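Local coordinates for protein transaminase (Bacillus megaterium, PDB 5G0A) that probably transfers amino groups between amines and carbonyl compounds with S selectivity, as a pyridoxal-5'-phosphate-dependent class-III aminotransferase, at residues 12-15 with 16-20; 216-219 with 220-224; 254-257 with 258-262. All coordinates share one frame; numbering follows the deposited sequence.

Interaction 1. Residues 12-15 with 16-20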
loop_
_atom_site.group_PDB
_atom_site.type_symbol
_atom_site.label_atom_id
_atom_site.label_comp_id
_atom_site.label_asym_id
_atom_site.label_seq_id
_atom_site.Cartn_x
_atom_site.Cartn_y
_atom_site.Cartn_z
ATOM N N GLN B 12 34.452 -24.142 -21.317
ATOM C CA GLN B 12 34.379 -22.676 -21.378
ATOM C C GLN B 12 32.949 -22.198 -21.100
ATOM O O GLN B 12 32.758 -21.195 -20.389
ATOM C CB GLN B 12 34.830 -22.150 -22.738
ATOM C CG GLN B 12 35.043 -20.650 -22.783
ATOM C CD GLN B 12 35.680 -20.172 -24.075
ATOM O OE1 GLN B 12 35.207 -20.481 -25.170
ATOM N NE2 GLN B 12 36.743 -19.389 -23.951
ATOM N N VAL B 13 31.982 -22.905 -21.683
ATOM C CA VAL B 13 30.542 -22.638 -21.445
ATOM C C VAL B 13 30.255 -22.690 -19.939
ATOM O O VAL B 13 29.639 -21.790 -19.384
ATOM C CB VAL B 13 29.626 -23.634 -22.214
ATOM C CG1 VAL B 13 28.177 -23.591 -21.714
ATOM C CG2 VAL B 13 29.690 -23.427 -23.727
ATOM N N LYS B 14 30.759 -23.723 -19.266
ATOM C CA LYS B 14 30.542 -23.860 -17.837
ATOM C C LYS B 14 31.190 -22.712 -17.041
ATOM O O LYS B 14 30.614 -22.211 -16.070
ATOM C CB LYS B 14 31.028 -25.251 -17.360
ATOM C CG LYS B 14 30.063 -26.372 -17.737
ATOM C CD LYS B 14 30.675 -27.773 -17.698
ATOM C CE LYS B 14 31.055 -28.243 -16.316
ATOM N NZ LYS B 14 31.664 -29.613 -16.420
ATOM N N GLU B 15 32.378 -22.292 -17.468
ATOM C CA GLU B 15 33.098 -21.198 -16.835
ATOM C C GLU B 15 32.304 -19.902 -16.978
ATOM O O GLU B 15 32.112 -19.174 -15.994
ATOM C CB GLU B 15 34.497 -21.051 -17.456
ATOM C CG GLU B 15 35.298 -19.849 -16.981
ATOM C CD GLU B 15 36.614 -19.714 -17.727
ATOM O OE1 GLU B 15 37.493 -20.586 -17.536
ATOM O OE2 GLU B 15 36.764 -18.754 -18.522
ATOM N N TRP B 16 31.819 -19.653 -18.191
ATOM C CA TRP B 16 30.997 -18.463 -18.465
ATOM C C TRP B 16 29.702 -18.476 -17.659
ATOM O O TRP B 16 29.260 -17.425 -17.140
ATOM C CB TRP B 16 30.647 -18.363 -19.961
ATOM C CG TRP B 16 31.788 -18.016 -20.893
ATOM C CD1 TRP B 16 32.990 -17.436 -20.571
ATOM C CD2 TRP B 16 31.797 -18.194 -22.310
ATOM N NE1 TRP B 16 33.752 -17.263 -21.714
ATOM C CE2 TRP B 16 33.045 -17.722 -22.790
ATOM C CE3 TRP B 16 30.884 -18.733 -23.224
ATOM C CZ2 TRP B 16 33.390 -17.755 -24.151
ATOM C CZ3 TRP B 16 31.233 -18.770 -24.584
ATOM C CH2 TRP B 16 32.481 -18.279 -25.025
ATOM N N ASP B 17 29.084 -19.649 -17.598
ATOM C CA ASP B 17 27.837 -19.843 -16.857
ATOM C C ASP B 17 28.077 -19.541 -15.374
ATOM O O ASP B 17 27.309 -18.818 -14.748
ATOM C CB ASP B 17 27.322 -21.264 -17.095
ATOM C CG ASP B 17 26.013 -21.556 -16.387
ATOM O OD1 ASP B 17 26.054 -21.835 -15.175
ATOM O OD2 ASP B 17 24.951 -21.542 -17.042
ATOM N N ARG B 18 29.176 -20.066 -14.812
ATOM C CA ARG B 18 29.532 -19.737 -13.425
ATOM C C ARG B 18 29.785 -18.238 -13.189
ATOM O O ARG B 18 29.312 -17.681 -12.202
ATOM C CB ARG B 18 30.766 -20.547 -12.966
ATOM C CG ARG B 18 30.509 -22.018 -12.686
ATOM C CD ARG B 18 31.805 -22.707 -12.221
ATOM N NE ARG B 18 31.804 -24.141 -12.521
ATOM C CZ ARG B 18 32.516 -24.725 -13.494
ATOM N NH1 ARG B 18 33.340 -24.024 -14.268
ATOM N NH2 ARG B 18 32.421 -26.032 -13.668
ATOM N N LYS B 19 30.536 -17.594 -14.091
ATOM C CA LYS B 19 31.038 -16.250 -13.867
ATOM C C LYS B 19 30.038 -15.149 -14.217
ATOM O O LYS B 19 30.068 -14.083 -13.615
ATOM C CB LYS B 19 32.335 -16.029 -14.669
ATOM C CG LYS B 19 33.002 -14.670 -14.479
ATOM C CD LYS B 19 34.317 -14.593 -15.251
ATOM C CE LYS B 19 35.016 -13.254 -15.022
ATOM N NZ LYS B 19 36.168 -13.028 -15.942
ATOM N N TYR B 20 29.167 -15.413 -15.182
ATOM C CA TYR B 20 28.422 -14.300 -15.831
ATOM C C TYR B 20 26.911 -14.338 -15.661
ATOM O O TYR B 20 26.240 -13.369 -16.004
ATOM C CB TYR B 20 28.758 -14.214 -17.312
ATOM C CG TYR B 20 30.205 -13.845 -17.602
ATOM C CD1 TYR B 20 30.838 -12.840 -16.876
ATOM C CD2 TYR B 20 30.916 -14.487 -18.618
ATOM C CE1 TYR B 20 32.155 -12.483 -17.143
ATOM C CE2 TYR B 20 32.245 -14.145 -18.887
ATOM C CZ TYR B 20 32.846 -13.144 -18.143
ATOM O OH TYR B 20 34.156 -12.771 -18.385
#
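Q12 lays its chain over the indole of W16, one turn further along the helix, and this is the tight part of the contact. Its CG, trans to the backbone N (chi1 -168°), sits 3.9 Å from the centroid of the six-membered ring of W16, over the face, as a CH-pi contact. Beyond CG the chain is extended, and the amide, its plane only 15° from that of the indole, brings CD to 3.3 Å from CZ2 of W16. Backbone bonds run alongside, from W16 N to Q12 O (2.8 Å) and from D17 N to V13 O (2.8 Å). The buried D17 bonds through OD1 to Y31, and V13, W16 and Y20 pack on T91, K99 and I102 of the second subunit.

The other side is looser. K14 and R18 lie side by side and point the same way, K14 CE 3.7 Å from R18 NH2; their like charges stay 4.6 Å apart, measured from K14 NZ to R18 NH2, and K14 NZ turns instead to a salt bridge with E11. E15 and K19 are exposed, linked through the backbone while their charged ends stay apart. The pattern is consistent with an N-terminal helix that buries one flank against a partner subunit, with i to i+4 side-chain pairs along its length.

Interaction 2. Residues 216-219 with 220-224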
loop_
_atom_site.group_PDB
_atom_site.type_symbol
_atom_site.label_atom_id
_atom_site.label_comp_id
_atom_site.label_asym_id
_atom_site.label_seq_id
_atom_site.Cartn_x
_atom_site.Cartn_y
_atom_site.Cartn_z
ATOM N N VAL B 216 -14.299 -23.044 1.795
ATOM C CA VAL B 216 -15.202 -22.162 1.056
ATOM C C VAL B 216 -15.975 -21.222 1.988
ATOM O O VAL B 216 -16.107 -20.014 1.718
ATOM C CB VAL B 216 -16.171 -22.969 0.155
ATOM C CG1 VAL B 216 -17.197 -22.052 -0.499
ATOM C CG2 VAL B 216 -15.391 -23.771 -0.896
ATOM N N LYS B 217 -16.494 -21.768 3.089
ATOM C CA LYS B 217 -17.218 -20.947 4.069
ATOM C C LYS B 217 -16.400 -19.749 4.531
ATOM O O LYS B 217 -16.885 -18.615 4.556
ATOM C CB LYS B 217 -17.652 -21.784 5.294
ATOM C CG LYS B 217 -18.303 -20.944 6.388
ATOM C CD LYS B 217 -18.205 -21.579 7.767
ATOM C CE LYS B 217 -18.790 -20.656 8.827
ATOM N NZ LYS B 217 -20.280 -20.708 8.868
ATOM N N TYR B 218 -15.154 -19.993 4.909
ATOM C CA TYR B 218 -14.348 -18.922 5.428
ATOM C C TYR B 218 -13.923 -17.952 4.322
ATOM O O TYR B 218 -13.815 -16.749 4.563
ATOM C CB TYR B 218 -13.150 -19.432 6.235
ATOM C CG TYR B 218 -12.408 -18.297 6.882
ATOM C CD1 TYR B 218 -13.067 -17.419 7.762
ATOM C CD2 TYR B 218 -11.067 -18.056 6.599
ATOM C CE1 TYR B 218 -12.406 -16.361 8.347
ATOM C CE2 TYR B 218 -10.396 -16.994 7.187
ATOM C CZ TYR B 218 -11.068 -16.151 8.060
ATOM O OH TYR B 218 -10.419 -15.091 8.648
ATOM N N THR B 219 -13.714 -18.473 3.110
ATOM C CA THR B 219 -13.459 -17.593 1.955
ATOM C C THR B 219 -14.628 -16.616 1.768
ATOM O O THR B 219 -14.442 -15.412 1.591
ATOM C CB THR B 219 -13.237 -18.407 0.651
ATOM O OG1 THR B 219 -12.190 -19.362 0.848
ATOM C CG2 THR B 219 -12.861 -17.494 -0.524
ATOM N N ARG B 220 -15.846 -17.136 1.834
ATOM C CA ARG B 220 -17.034 -16.296 1.659
ATOM C C ARG B 220 -17.113 -15.251 2.781
ATOM O O ARG B 220 -17.408 -14.097 2.520
ATOM C CB ARG B 220 -18.288 -17.169 1.674
ATOM C CG ARG B 220 -19.592 -16.389 1.553
ATOM C CD ARG B 220 -20.815 -17.289 1.709
ATOM N NE ARG B 220 -20.712 -18.242 2.815
ATOM C CZ ARG B 220 -21.031 -17.993 4.088
ATOM N NH1 ARG B 220 -21.470 -16.797 4.469
ATOM N NH2 ARG B 220 -20.893 -18.953 4.995
ATOM N N ARG B 221 -16.845 -15.679 4.013
ATOM C CA ARG B 221 -16.840 -14.774 5.178
ATOM C C ARG B 221 -15.862 -13.619 5.002
ATOM O O ARG B 221 -16.170 -12.478 5.351
ATOM C CB ARG B 221 -16.512 -15.550 6.463
ATOM C CG ARG B 221 -17.642 -16.401 7.011
ATOM C CD ARG B 221 -18.421 -15.649 8.090
ATOM N NE ARG B 221 -17.657 -15.484 9.329
ATOM C CZ ARG B 221 -17.939 -16.057 10.506
ATOM N NH1 ARG B 221 -18.982 -16.869 10.652
ATOM N NH2 ARG B 221 -17.166 -15.803 11.553
ATOM N N MET B 222 -14.672 -13.926 4.470
ATOM C CA MET B 222 -13.663 -12.907 4.232
ATOM C C MET B 222 -14.152 -11.913 3.196
ATOM O O MET B 222 -13.988 -10.715 3.351
ATOM C CB MET B 222 -12.348 -13.540 3.749
ATOM C CG MET B 222 -11.557 -14.277 4.817
ATOM S SD MET B 222 -10.202 -15.191 4.028
ATOM C CE MET B 222 -9.517 -13.866 3.073
ATOM N N ILE B 223 -14.770 -12.412 2.118
ATOM C CA ILE B 223 -15.315 -11.513 1.109
ATOM C C ILE B 223 -16.443 -10.636 1.662
ATOM O O ILE B 223 -16.539 -9.466 1.316
ATOM C CB ILE B 223 -15.774 -12.285 -0.155
ATOM C CG1 ILE B 223 -14.536 -12.958 -0.775
ATOM C CG2 ILE B 223 -16.472 -11.366 -1.157
ATOM C CD1 ILE B 223 -14.885 -14.023 -1.809
ATOM N N GLU B 224 -17.322 -11.231 2.455
ATOM C CA GLU B 224 -18.390 -10.464 3.108
ATOM C C GLU B 224 -17.810 -9.365 3.993
ATOM O O GLU B 224 -18.251 -8.215 3.941
ATOM C CB GLU B 224 -19.261 -11.389 3.960
ATOM C CG GLU B 224 -20.164 -12.276 3.130
ATOM C CD GLU B 224 -20.907 -13.267 3.998
ATOM O OE1 GLU B 224 -20.530 -13.432 5.182
ATOM O OE2 GLU B 224 -21.862 -13.855 3.493
#
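Y218 and M222 make the main apolar contact, one turn apart on the helix. M222 CG lies over one face of the phenol ring, 4.0 Å from the ring centroid of Y218 and offset toward the rim, a CH-pi contact. The sulfur comes in obliquely, with M222 SD 3.6 Å from Y218 CE2, so the pair is also Met-aromatic. In Y218 a chi1 of -174° places the ring beside M222, and a chi2 of 58° turns its face to it.

Among the charged groups, K217 CG comes within 3.6 Å of R220 NH2, the two chains crossing at a slant. The ammonium of K217 is near two like charges, with NZ 4.3 Å from R220 NH2 and 4.4 Å from R221 NH1. Acidic partners probably offset this: R220 NH1 reaches E224 OE2 at 3.1 Å in a salt bridge, OE2 lying in the guanidinium plane but met from above its own carboxylate plane, R220 NE pairs with E212, and R221 NH2 pairs with E145 of the third subunit.

Backbone bonds carry the helix through, such as R220 N to V216 O (2.9 Å) and I223 N to T219 O (3.1 Å).

Y218 meets its own copy in the third subunit edge-to-face. Within its own subunit, T219 and M222 of helix 214-226 touch strand 189-192, I223 reaches strand 231-236, and V216, R220 and I223 pack on helix 251-262.

Interaction 3. Residues 254-257 with 258-262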
loop_
_atom_site.group_PDB
_atom_site.type_symbol
_atom_site.label_atom_id
_atom_site.label_comp_id
_atom_site.label_asym_id
_atom_site.label_seq_id
_atom_site.Cartn_x
_atom_site.Cartn_y
_atom_site.Cartn_z
ATOM N N GLN B 254 -17.931 -25.509 -5.697
ATOM C CA GLN B 254 -18.380 -24.601 -4.637
ATOM C C GLN B 254 -17.846 -23.174 -4.797
ATOM O O GLN B 254 -18.536 -22.216 -4.479
ATOM C CB GLN B 254 -18.087 -25.167 -3.256
ATOM C CG GLN B 254 -19.120 -26.208 -2.845
ATOM C CD GLN B 254 -18.973 -26.652 -1.395
ATOM O OE1 GLN B 254 -18.404 -25.954 -0.559
ATOM N NE2 GLN B 254 -19.518 -27.826 -1.092
ATOM N N ILE B 255 -16.625 -23.040 -5.303
ATOM C CA ILE B 255 -16.083 -21.709 -5.592
ATOM C C ILE B 255 -16.822 -21.031 -6.738
ATOM O O ILE B 255 -17.089 -19.826 -6.681
ATOM C CB ILE B 255 -14.555 -21.759 -5.856
ATOM C CG1 ILE B 255 -13.788 -21.996 -4.542
ATOM C CG2 ILE B 255 -14.071 -20.501 -6.593
ATOM C CD1 ILE B 255 -13.904 -20.915 -3.463
ATOM N N ARG B 256 -17.174 -21.798 -7.770
ATOM C CA ARG B 256 -17.905 -21.238 -8.892
ATOM C C ARG B 256 -19.264 -20.701 -8.420
ATOM O O ARG B 256 -19.662 -19.592 -8.765
ATOM C CB ARG B 256 -18.068 -22.278 -10.016
ATOM C CG ARG B 256 -19.044 -21.865 -11.107
ATOM C CD ARG B 256 -18.517 -20.793 -12.059
ATOM N NE ARG B 256 -18.434 -19.457 -11.448
ATOM C CZ ARG B 256 -18.024 -18.357 -12.083
ATOM N NH1 ARG B 256 -17.666 -18.388 -13.361
ATOM N NH2 ARG B 256 -17.987 -17.199 -11.427
ATOM N N LYS B 257 -19.956 -21.523 -7.632
ATOM C CA LYS B 257 -21.244 -21.157 -7.046
ATOM C C LYS B 257 -21.130 -19.938 -6.122
ATOM O O LYS B 257 -21.900 -18.996 -6.259
ATOM C CB LYS B 257 -21.829 -22.367 -6.300
ATOM C CG LYS B 257 -23.184 -22.113 -5.652
ATOM C CD LYS B 257 -23.880 -23.444 -5.354
ATOM C CE LYS B 257 -25.113 -23.262 -4.473
ATOM N NZ LYS B 257 -24.766 -22.942 -3.056
ATOM N N MET B 258 -20.154 -19.949 -5.220
ATOM C CA MET B 258 -19.948 -18.844 -4.266
ATOM C C MET B 258 -19.638 -17.518 -4.977
ATOM O O MET B 258 -20.217 -16.476 -4.650
ATOM C CB MET B 258 -18.845 -19.197 -3.243
ATOM C CG MET B 258 -18.461 -18.051 -2.283
ATOM S SD MET B 258 -16.741 -18.123 -1.701
ATOM C CE MET B 258 -15.828 -17.462 -3.108
ATOM N N THR B 259 -18.751 -17.552 -5.974
ATOM C CA THR B 259 -18.472 -16.341 -6.745
ATOM C C THR B 259 -19.700 -15.784 -7.499
ATOM O O THR B 259 -19.967 -14.588 -7.477
ATOM C CB THR B 259 -17.254 -16.522 -7.696
ATOM O OG1 THR B 259 -17.463 -17.646 -8.572
ATOM C CG2 THR B 259 -15.975 -16.732 -6.892
ATOM N N LYS B 260 -20.460 -16.660 -8.153
ATOM C CA LYS B 260 -21.691 -16.240 -8.829
ATOM C C LYS B 260 -22.662 -15.595 -7.825
ATOM O O LYS B 260 -23.251 -14.558 -8.122
ATOM C CB LYS B 260 -22.394 -17.441 -9.468
ATOM C CG LYS B 260 -21.759 -17.999 -10.750
ATOM C CD LYS B 260 -21.897 -17.061 -11.939
ATOM C CE LYS B 260 -21.482 -17.777 -13.227
ATOM N NZ LYS B 260 -21.554 -16.857 -14.394
ATOM N N GLU B 261 -22.812 -16.220 -6.656
ATOM C CA GLU B 261 -23.743 -15.704 -5.625
ATOM C C GLU B 261 -23.303 -14.348 -5.061
ATOM O O GLU B 261 -24.129 -13.481 -4.783
ATOM C CB GLU B 261 -23.897 -16.717 -4.490
ATOM C CG GLU B 261 -24.653 -17.967 -4.908
ATOM C CD GLU B 261 -24.713 -19.029 -3.833
ATOM O OE1 GLU B 261 -24.009 -18.916 -2.803
ATOM O OE2 GLU B 261 -25.462 -20.006 -4.032
ATOM N N LEU B 262 -21.990 -14.157 -4.926
ATOM C CA LEU B 262 -21.451 -12.891 -4.396
ATOM C C LEU B 262 -21.276 -11.791 -5.450
ATOM O O LEU B 262 -21.099 -10.627 -5.096
ATOM C CB LEU B 262 -20.134 -13.122 -3.639
ATOM C CG LEU B 262 -20.165 -14.077 -2.429
ATOM C CD1 LEU B 262 -18.767 -14.283 -1.879
ATOM C CD2 LEU B 262 -21.117 -13.576 -1.345
#
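R256 and T259 cross at about a right angle. Bends at chi2 and chi3 carry the arginine forward along the helix until NH2 donates to T259 OG1 at 2.9 Å, the hydroxyl lying 28° out of the guanidinium plane. The hydroxyl owes its place to a chi1 of 56°, which sets OG1 between the backbone N and the carbonyl carbon. There T259 OG1 is also 2.9 Å from both I255 O and R256 O, the former a carbonyl that accepts the backbone N of T259 as well.

One face of the same guanidinium is covered by K260, whose chain slants across it with CE over the centre, 3.7 Å from R256 CZ. The methylenes make this contact and the ammonium passes on beyond, leaving K260 NZ 4.3 Å from R256 NH1. K257 and E261 meet on a different side of the helix, where K257 NZ and E261 OE2 form a salt bridge of 3.2 Å, weak as a hydrogen bond. I255 and M258 run side by side, CD1 of I255 4.0 Å from CE of M258.

Chemically, R256 is gripped at several points: NH2 also pairs with D292 and NH1 bonds to the carbonyl of Q290. D292 probably balances the charge of R256 and so eases its closeness to K260, and these bonds together fix the rotation of the guanidinium.

In the fold
Along the chain the three contacts follow in series, each within a single helix: interaction 1 on helix 10-20, interaction 2 on helix 214-226 and interaction 3 on helix 251-262. Interactions 2 and 3 are neighbours, their centres about 11 Å apart, and their helices pack directly: I223 CD1 lies 3.8 Å from M258 CE. Both helices also touch strand 231-236 of the seven-stranded sheet, and helix 251-262 bridges strands 231-236 and 265-269 in a beta-alpha-beta unit. Interaction 1 is remote, its centre about 51 Å from that of interaction 2, across the chain's centre. Interactions 1 and 2 lie at contacts with the second and third subunits of the tetramer respectively, whereas interaction 3 touches no other chain.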